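Local coordinates for protein UV damage endonuclease (Sulfolobus acidocaldarius, PDB 3TC3) that binds manganese and, as a UvdE-family endonuclease, probably nicks DNA at UV-induced and other lesions to start excision repair, at residues Val51-Lys63 with Lys99-Ile111. Sequence-based numbering, arbitrary orientation.
Sequences VLKVSSSNLLCLK and KLSHILGDIGDFI
Leu59 projects from helix 48-71 into a patch made by Leu100, Ile103, Leu104 and Ile107. Both its methyls reach CD2 of Leu104; Leu59 CD1 also meets Leu100 CD1 at 3.9 Å, and Leu59 CD2 lies on CD1 of Ile107, whose side chain crosses nearly at right angles. Ile103 CG2 packs on Leu59 CB. Leu100, just ahead of helix 101-113, straddles a serine pair, with CD1 against Ser55 CB and CD2 lying 3.3 Å from Ser56 OG. Both hydroxyls turn back on their own helix: Ser55 OG donates to Val51 O (2.7 Å) and Ser56 OG to Leu52 O (3.0 Å), each on the opposite carbonyl face from the backbone N-H. Leu52 sets CD1 across Lys99 CD and CD2 on Leu100 CD2. At the far end Lys63, CG anti to its backbone N (chi1 -179°) and bent at chi2 and chi4, slides past Ile107 in the opposite direction; its NZ forms a salt bridge with Asp106 OD2 at 2.8 Å, meeting the syn side 16° out of the carboxylate plane. Lys63 CE also packs against Phe110 CD1 (3.8 Å). Leu62 and Leu104 continue onto Met153 of helix 133-153. The axes of 51-63 and 101-111 cross at 20°, 10.2 Å at closest approach, as neighbouring outer helices of a TIM barrel. Cohesion is thus chiefly apolar, with the hydroxyls of Ser55 and Ser56 satisfied within their helix and one ion pair bridging the partly exposed end.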
ATOM      1  N   VAL A  51       9.908  21.849   2.584  1.00 23.54           N
ATOM      2  CA  VAL A  51       9.335  20.585   3.074  1.00 22.46           C
ATOM      3  C   VAL A  51       8.068  20.857   3.861  1.00 24.05           C
ATOM      4  O   VAL A  51       7.090  20.165   3.659  1.00 23.09           O
ATOM      5  CB  VAL A  51      10.348  19.808   3.939  1.00 21.83           C
ATOM      6  CG1 VAL A  51       9.665  18.671   4.782  1.00 21.56           C
ATOM      7  CG2 VAL A  51      11.444  19.255   3.039  1.00 21.91           C
ATOM      8  N   LEU A  52       8.056  21.840   4.755  1.00 24.42           N
ATOM      9  CA  LEU A  52       6.867  22.127   5.558  1.00 24.86           C
ATOM     10  C   LEU A  52       5.724  22.624   4.679  1.00 24.83           C
ATOM     11  O   LEU A  52       4.596  22.231   4.891  1.00 25.81           O
ATOM     12  CB  LEU A  52       7.195  23.131   6.703  1.00 25.11           C
ATOM     13  CG  LEU A  52       8.178  22.472   7.675  1.00 25.12           C
ATOM     14  CD1 LEU A  52       8.943  23.552   8.540  1.00 27.98           C
ATOM     15  CD2 LEU A  52       7.523  21.370   8.526  1.00 26.67           C
ATOM     16  N   LYS A  53       6.028  23.432   3.670  1.00 25.34           N
ATOM     17  CA  LYS A  53       5.026  23.943   2.779  1.00 27.18           C
ATOM     18  C   LYS A  53       4.395  22.831   1.975  1.00 25.66           C
ATOM     19  O   LYS A  53       3.185  22.820   1.866  1.00 23.60           O
ATOM     20  CB  LYS A  53       5.638  24.967   1.834  1.00 29.96           C
ATOM     21  CG  LYS A  53       4.677  25.703   0.945  1.00 35.96           C
ATOM     22  CD  LYS A  53       5.444  26.887   0.379  1.00 40.51           C
ATOM     23  CE  LYS A  53       5.309  26.852  -1.143  1.00 48.86           C
ATOM     24  NZ  LYS A  53       4.048  27.518  -1.592  1.00 48.55           N
ATOM     25  N   VAL A  54       5.183  21.933   1.403  1.00 22.07           N
ATOM     26  CA  VAL A  54       4.563  20.906   0.559  1.00 21.97           C
ATOM     27  C   VAL A  54       3.942  19.820   1.447  1.00 21.44           C
ATOM     28  O   VAL A  54       2.910  19.334   1.102  1.00 21.00           O
ATOM     29  CB  VAL A  54       5.576  20.373  -0.460  1.00 22.33           C
ATOM     30  CG1 VAL A  54       5.000  19.194  -1.309  1.00 21.05           C
ATOM     31  CG2 VAL A  54       6.084  21.515  -1.341  1.00 24.47           C
ATOM     32  N   SER A  55       4.548  19.507   2.608  1.00 20.19           N
ATOM     33  CA  SER A  55       3.878  18.588   3.550  1.00 20.16           C
ATOM     34  C   SER A  55       2.518  19.120   4.019  1.00 20.58           C
ATOM     35  O   SER A  55       1.534  18.386   4.012  1.00 19.41           O
ATOM     36  CB  SER A  55       4.788  18.291   4.744  1.00 19.53           C
ATOM     37  OG  SER A  55       6.070  17.752   4.354  1.00 19.92           O
ATOM     38  N   SER A  56       2.464  20.410   4.425  1.00 20.80           N
ATOM     39  CA  SER A  56       1.208  20.965   4.806  1.00 22.57           C
ATOM     40  C   SER A  56       0.178  20.895   3.675  1.00 22.09           C
ATOM     41  O   SER A  56      -0.989  20.637   3.959  1.00 23.21           O
ATOM     42  CB  SER A  56       1.391  22.415   5.334  1.00 23.79           C
ATOM     43  OG  SER A  56       2.096  22.339   6.547  1.00 26.72           O
ATOM     44  N   SER A  57       0.564  21.212   2.441  1.00 22.07           N
ATOM     45  CA  SER A  57      -0.459  21.236   1.416  1.00 22.26           C
ATOM     46  C   SER A  57      -0.865  19.789   1.141  1.00 20.68           C
ATOM     47  O   SER A  57      -2.060  19.524   0.930  1.00 19.64           O
ATOM     48  CB  SER A  57      -0.086  21.897   0.101  1.00 24.06           C
ATOM     49  OG  SER A  57       1.199  21.538  -0.414  1.00 24.74           O
ATOM     50  N   ASN A  58       0.087  18.880   1.151  1.00 18.69           N
ATOM     51  CA  ASN A  58      -0.308  17.481   0.940  1.00 17.23           C
ATOM     52  C   ASN A  58      -1.296  17.004   1.989  1.00 18.29           C
ATOM     53  O   ASN A  58      -2.250  16.250   1.676  1.00 17.22           O
ATOM     54  CB  ASN A  58       0.917  16.542   0.946  1.00 15.96           C
ATOM     55  CG  ASN A  58       1.755  16.565  -0.352  1.00 15.02           C
ATOM     56  OD1 ASN A  58       1.260  16.903  -1.456  1.00 16.83           O
ATOM     57  ND2 ASN A  58       2.985  16.036  -0.260  1.00 15.60           N
ATOM     58  N   LEU A  59      -1.015  17.346   3.240  1.00 16.76           N
ATOM     59  CA  LEU A  59      -1.790  16.841   4.325  1.00 17.66           C
ATOM     60  C   LEU A  59      -3.200  17.476   4.291  1.00 18.81           C
ATOM     61  O   LEU A  59      -4.188  16.833   4.650  1.00 18.75           O
ATOM     62  CB  LEU A  59      -1.068  17.066   5.635  1.00 18.56           C
ATOM     63  CG  LEU A  59       0.164  16.153   5.836  1.00 17.51           C
ATOM     64  CD1 LEU A  59       1.093  16.722   6.920  1.00 18.83           C
ATOM     65  CD2 LEU A  59      -0.310  14.748   6.249  1.00 17.23           C
ATOM     66  N   LEU A  60      -3.287  18.793   4.030  1.00 19.91           N
ATOM     67  CA  LEU A  60      -4.606  19.456   3.798  0.50 21.62           C
ATOM     68  C   LEU A  60      -5.464  18.696   2.791  1.00 20.44           C
ATOM     69  O   LEU A  60      -6.677  18.427   3.003  1.00 21.83           O
ATOM     70  CB  LEU A  60      -4.407  20.889   3.276  0.50 23.31           C
ATOM     71  CG  LEU A  60      -5.753  21.664   3.094  0.50 25.53           C
ATOM     72  CD1 LEU A  60      -5.671  23.051   3.712  0.50 27.76           C
ATOM     73  CD2 LEU A  60      -6.443  21.723   1.657  0.50 26.95           C
ATOM     74  N   CYS A  61      -4.841  18.364   1.648  1.00 20.72           N
ATOM     75  CA  CYS A  61      -5.503  17.652   0.568  1.00 20.03           C
ATOM     76  C   CYS A  61      -5.838  16.255   1.021  1.00 18.53           C
ATOM     77  O   CYS A  61      -6.944  15.783   0.756  1.00 17.63           O
ATOM     78  CB  CYS A  61      -4.581  17.637  -0.592  1.00 23.96           C
ATOM     79  SG  CYS A  61      -4.573  19.277  -1.469  1.00 28.59           S
ATOM     80  N   LEU A  62      -4.907  15.597   1.739  1.00 16.46           N
ATOM     81  CA  LEU A  62      -5.276  14.253   2.314  1.00 15.66           C
ATOM     82  C   LEU A  62      -6.512  14.317   3.191  1.00 15.73           C
ATOM     83  O   LEU A  62      -7.365  13.460   3.052  1.00 16.18           O
ATOM     84  CB  LEU A  62      -4.059  13.669   3.094  1.00 15.15           C
ATOM     85  CG  LEU A  62      -4.323  12.275   3.741  1.00 14.27           C
ATOM     86  CD1 LEU A  62      -4.747  11.124   2.753  1.00 13.81           C
ATOM     87  CD2 LEU A  62      -3.068  11.860   4.517  1.00 14.52           C
ATOM     88  N   LYS A  63      -6.643  15.353   4.065  1.00 17.21           N
ATOM     89  CA  LYS A  63      -7.826  15.443   4.895  1.00 18.57           C
ATOM     90  C   LYS A  63      -9.041  15.626   4.012  1.00 18.08           C
ATOM     91  O   LYS A  63     -10.033  14.962   4.224  1.00 18.54           O
ATOM     92  CB  LYS A  63      -7.719  16.652   5.849  1.00 20.35           C
ATOM     93  CG  LYS A  63      -8.904  16.798   6.773  1.00 23.17           C
ATOM     94  CD  LYS A  63      -9.061  15.713   7.846  1.00 27.45           C
ATOM     95  CE  LYS A  63     -10.413  15.833   8.640  1.00 31.94           C
ATOM     96  NZ  LYS A  63     -10.524  17.105   9.495  1.00 31.98           N
ATOM     97  N   LYS A  99       6.295  19.833  14.196  1.00 28.02           N
ATOM     98  CA  LYS A  99       5.773  21.018  13.560  1.00 30.09           C
ATOM     99  C   LYS A  99       4.364  20.861  12.963  1.00 29.12           C
ATOM    100  O   LYS A  99       3.575  21.806  12.920  1.00 31.25           O
ATOM    101  CB  LYS A  99       6.763  21.603  12.537  1.00 32.61           C
ATOM    102  CG  LYS A  99       8.077  22.133  13.224  1.00 37.49           C
ATOM    103  CD  LYS A  99       9.118  22.627  12.192  1.00 40.11           C
ATOM    104  CE  LYS A  99      10.160  23.613  12.804  1.00 43.65           C
ATOM    105  NZ  LYS A  99      10.985  22.999  13.895  1.00 42.59           N
ATOM    106  N   LEU A 100       4.069  19.649  12.460  1.00 27.43           N
ATOM    107  CA  LEU A 100       2.774  19.329  11.867  1.00 27.05           C
ATOM    108  C   LEU A 100       1.902  18.404  12.752  1.00 27.26           C
ATOM    109  O   LEU A 100       0.951  17.794  12.226  1.00 25.75           O
ATOM    110  CB  LEU A 100       2.978  18.651  10.493  1.00 27.35           C
ATOM    111  CG  LEU A 100       3.895  19.414   9.553  1.00 26.88           C
ATOM    112  CD1 LEU A 100       4.228  18.551   8.369  1.00 28.43           C
ATOM    113  CD2 LEU A 100       3.490  20.835   9.183  1.00 31.52           C
ATOM    114  N   SER A 101       2.190  18.307  14.069  1.00 28.07           N
ATOM    115  CA  SER A 101       1.520  17.354  14.968  1.00 29.35           C
ATOM    116  C   SER A 101       0.013  17.593  14.915  1.00 28.73           C
ATOM    117  O   SER A 101      -0.766  16.658  15.008  1.00 26.71           O
ATOM    118  CB  SER A 101       1.972  17.480  16.446  1.00 31.02           C
ATOM    119  OG  SER A 101       1.829  18.832  16.809  1.00 35.89           O
ATOM    120  N   HIS A 102      -0.389  18.856  14.812  1.00 30.85           N
ATOM    121  CA  HIS A 102      -1.797  19.269  14.745  0.50 31.68           C
ATOM    122  C   HIS A 102      -2.602  18.565  13.675  1.00 30.06           C
ATOM    123  O   HIS A 102      -3.579  17.827  13.927  1.00 30.11           O
ATOM    124  CB  HIS A 102      -1.819  20.779  14.487  0.50 34.09           C
ATOM    125  CG  HIS A 102      -0.594  21.276  13.723  0.50 34.87           C
ATOM    126  ND1 HIS A 102      -0.519  21.259  12.370  0.50 32.99           N
ATOM    127  CD2 HIS A 102       0.607  21.819  14.176  0.50 35.68           C
ATOM    128  CE1 HIS A 102       0.655  21.772  11.986  0.50 34.86           C
ATOM    129  NE2 HIS A 102       1.344  22.117  13.089  0.50 36.21           N
ATOM    130  N   ILE A 103      -2.200  18.840  12.428  1.00 29.81           N
ATOM    131  CA  ILE A 103      -2.870  18.319  11.243  1.00 27.81           C
ATOM    132  C   ILE A 103      -2.720  16.790  11.218  1.00 23.72           C
ATOM    133  O   ILE A 103      -3.665  16.114  10.836  1.00 22.35           O
ATOM    134  CB  ILE A 103      -2.333  18.953   9.909  1.00 31.53           C
ATOM    135  CG1 ILE A 103      -2.289  20.514  10.023  1.00 36.45           C
ATOM    136  CG2 ILE A 103      -3.195  18.497   8.677  1.00 31.42           C
ATOM    137  CD1 ILE A 103      -1.162  21.233   9.209  1.00 36.68           C
ATOM    138  N   LEU A 104      -1.529  16.273  11.606  1.00 22.59           N
ATOM    139  CA  LEU A 104      -1.328  14.795  11.654  1.00 20.97           C
ATOM    140  C   LEU A 104      -2.287  14.085  12.625  1.00 22.01           C
ATOM    141  O   LEU A 104      -2.935  13.076  12.250  1.00 19.64           O
ATOM    142  CB  LEU A 104       0.142  14.456  11.904  1.00 21.54           C
ATOM    143  CG  LEU A 104       1.104  14.900  10.806  1.00 20.78           C
ATOM    144  CD1 LEU A 104       2.606  14.916  11.245  1.00 21.12           C
ATOM    145  CD2 LEU A 104       0.895  13.833   9.582  1.00 18.83           C
ATOM    146  N   GLY A 105      -2.405  14.605  13.842  1.00 23.63           N
ATOM    147  CA  GLY A 105      -3.362  14.085  14.800  1.00 24.21           C
ATOM    148  C   GLY A 105      -4.806  14.192  14.307  1.00 23.45           C
ATOM    149  O   GLY A 105      -5.598  13.281  14.523  1.00 25.14           O
ATOM    150  N   ASP A 106      -5.150  15.287  13.627  1.00 24.18           N
ATOM    151  CA  ASP A 106      -6.508  15.558  13.147  1.00 25.93           C
ATOM    152  C   ASP A 106      -6.913  14.509  12.089  1.00 24.08           C
ATOM    153  O   ASP A 106      -8.029  13.950  12.160  1.00 23.98           O
ATOM    154  CB  ASP A 106      -6.599  16.968  12.564  1.00 30.20           C
ATOM    155  CG  ASP A 106      -7.907  17.228  11.839  1.00 33.59           C
ATOM    156  OD1 ASP A 106      -8.955  17.370  12.502  1.00 38.87           O
ATOM    157  OD2 ASP A 106      -7.943  17.328  10.587  1.00 34.54           O
ATOM    158  N   ILE A 107      -5.957  14.215  11.175  1.00 21.57           N
ATOM    159  CA  ILE A 107      -6.198  13.262  10.098  1.00 20.40           C
ATOM    160  C   ILE A 107      -6.357  11.887  10.740  1.00 20.01           C
ATOM    161  O   ILE A 107      -7.276  11.156  10.399  1.00 19.92           O
ATOM    162  CB  ILE A 107      -5.049  13.297   9.088  1.00 19.36           C
ATOM    163  CG1 ILE A 107      -5.183  14.550   8.177  1.00 20.47           C
ATOM    164  CG2 ILE A 107      -5.097  11.966   8.217  1.00 18.42           C
ATOM    165  CD1 ILE A 107      -3.846  14.942   7.486  1.00 20.29           C
ATOM    166  N   GLY A 108      -5.448  11.539  11.669  1.00 19.14           N
ATOM    167  CA  GLY A 108      -5.586  10.264  12.333  1.00 19.29           C
ATOM    168  C   GLY A 108      -6.909  10.118  13.120  1.00 20.35           C
ATOM    169  O   GLY A 108      -7.536   9.031  13.087  1.00 19.59           O
ATOM    170  N   ASP A 109      -7.340  11.177  13.798  1.00 22.17           N
ATOM    171  CA  ASP A 109      -8.647  11.108  14.482  1.00 23.99           C
ATOM    172  C   ASP A 109      -9.753  10.840  13.542  1.00 22.22           C
ATOM    173  O   ASP A 109     -10.630  10.003  13.816  1.00 25.48           O
ATOM    174  CB  ASP A 109      -8.994  12.410  15.256  1.00 25.77           C
ATOM    175  CG  ASP A 109      -8.069  12.656  16.406  1.00 29.18           C
ATOM    176  OD1 ASP A 109      -7.382  11.728  16.894  1.00 30.61           O
ATOM    177  OD2 ASP A 109      -8.022  13.835  16.836  1.00 34.50           O
ATOM    178  N   PHE A 110      -9.711  11.455  12.350  1.00 21.23           N
ATOM    179  CA  PHE A 110     -10.767  11.278  11.390  1.00 21.75           C
ATOM    180  C   PHE A 110     -10.777   9.840  10.888  1.00 20.18           C
ATOM    181  O   PHE A 110     -11.822   9.227  10.715  1.00 21.57           O
ATOM    182  CB  PHE A 110     -10.559  12.227  10.201  1.00 21.26           C
ATOM    183  CG  PHE A 110     -11.661  12.167   9.195  1.00 20.83           C
ATOM    184  CD1 PHE A 110     -12.810  12.972   9.369  1.00 23.27           C
ATOM    185  CD2 PHE A 110     -11.611  11.293   8.075  1.00 20.54           C
ATOM    186  CE1 PHE A 110     -13.871  12.924   8.432  1.00 23.48           C
ATOM    187  CE2 PHE A 110     -12.677  11.250   7.115  1.00 20.97           C
ATOM    188  CZ  PHE A 110     -13.803  12.091   7.311  1.00 21.92           C
ATOM    189  N   ILE A 111      -9.573   9.284  10.692  1.00 18.84           N
ATOM    190  CA  ILE A 111      -9.512   7.902  10.271  1.00 18.74           C
ATOM    191  C   ILE A 111     -10.069   6.894  11.278  1.00 18.85           C
ATOM    192  O   ILE A 111     -10.812   5.961  10.899  1.00 19.52           O
ATOM    193  CB  ILE A 111      -8.022   7.594   9.879  1.00 17.71           C
ATOM    194  CG1 ILE A 111      -7.638   8.377   8.614  1.00 18.08           C
ATOM    195  CG2 ILE A 111      -7.662   6.109   9.814  1.00 17.54           C
ATOM    196  CD1 ILE A 111      -6.080   8.369   8.336  1.00 16.88           C
TER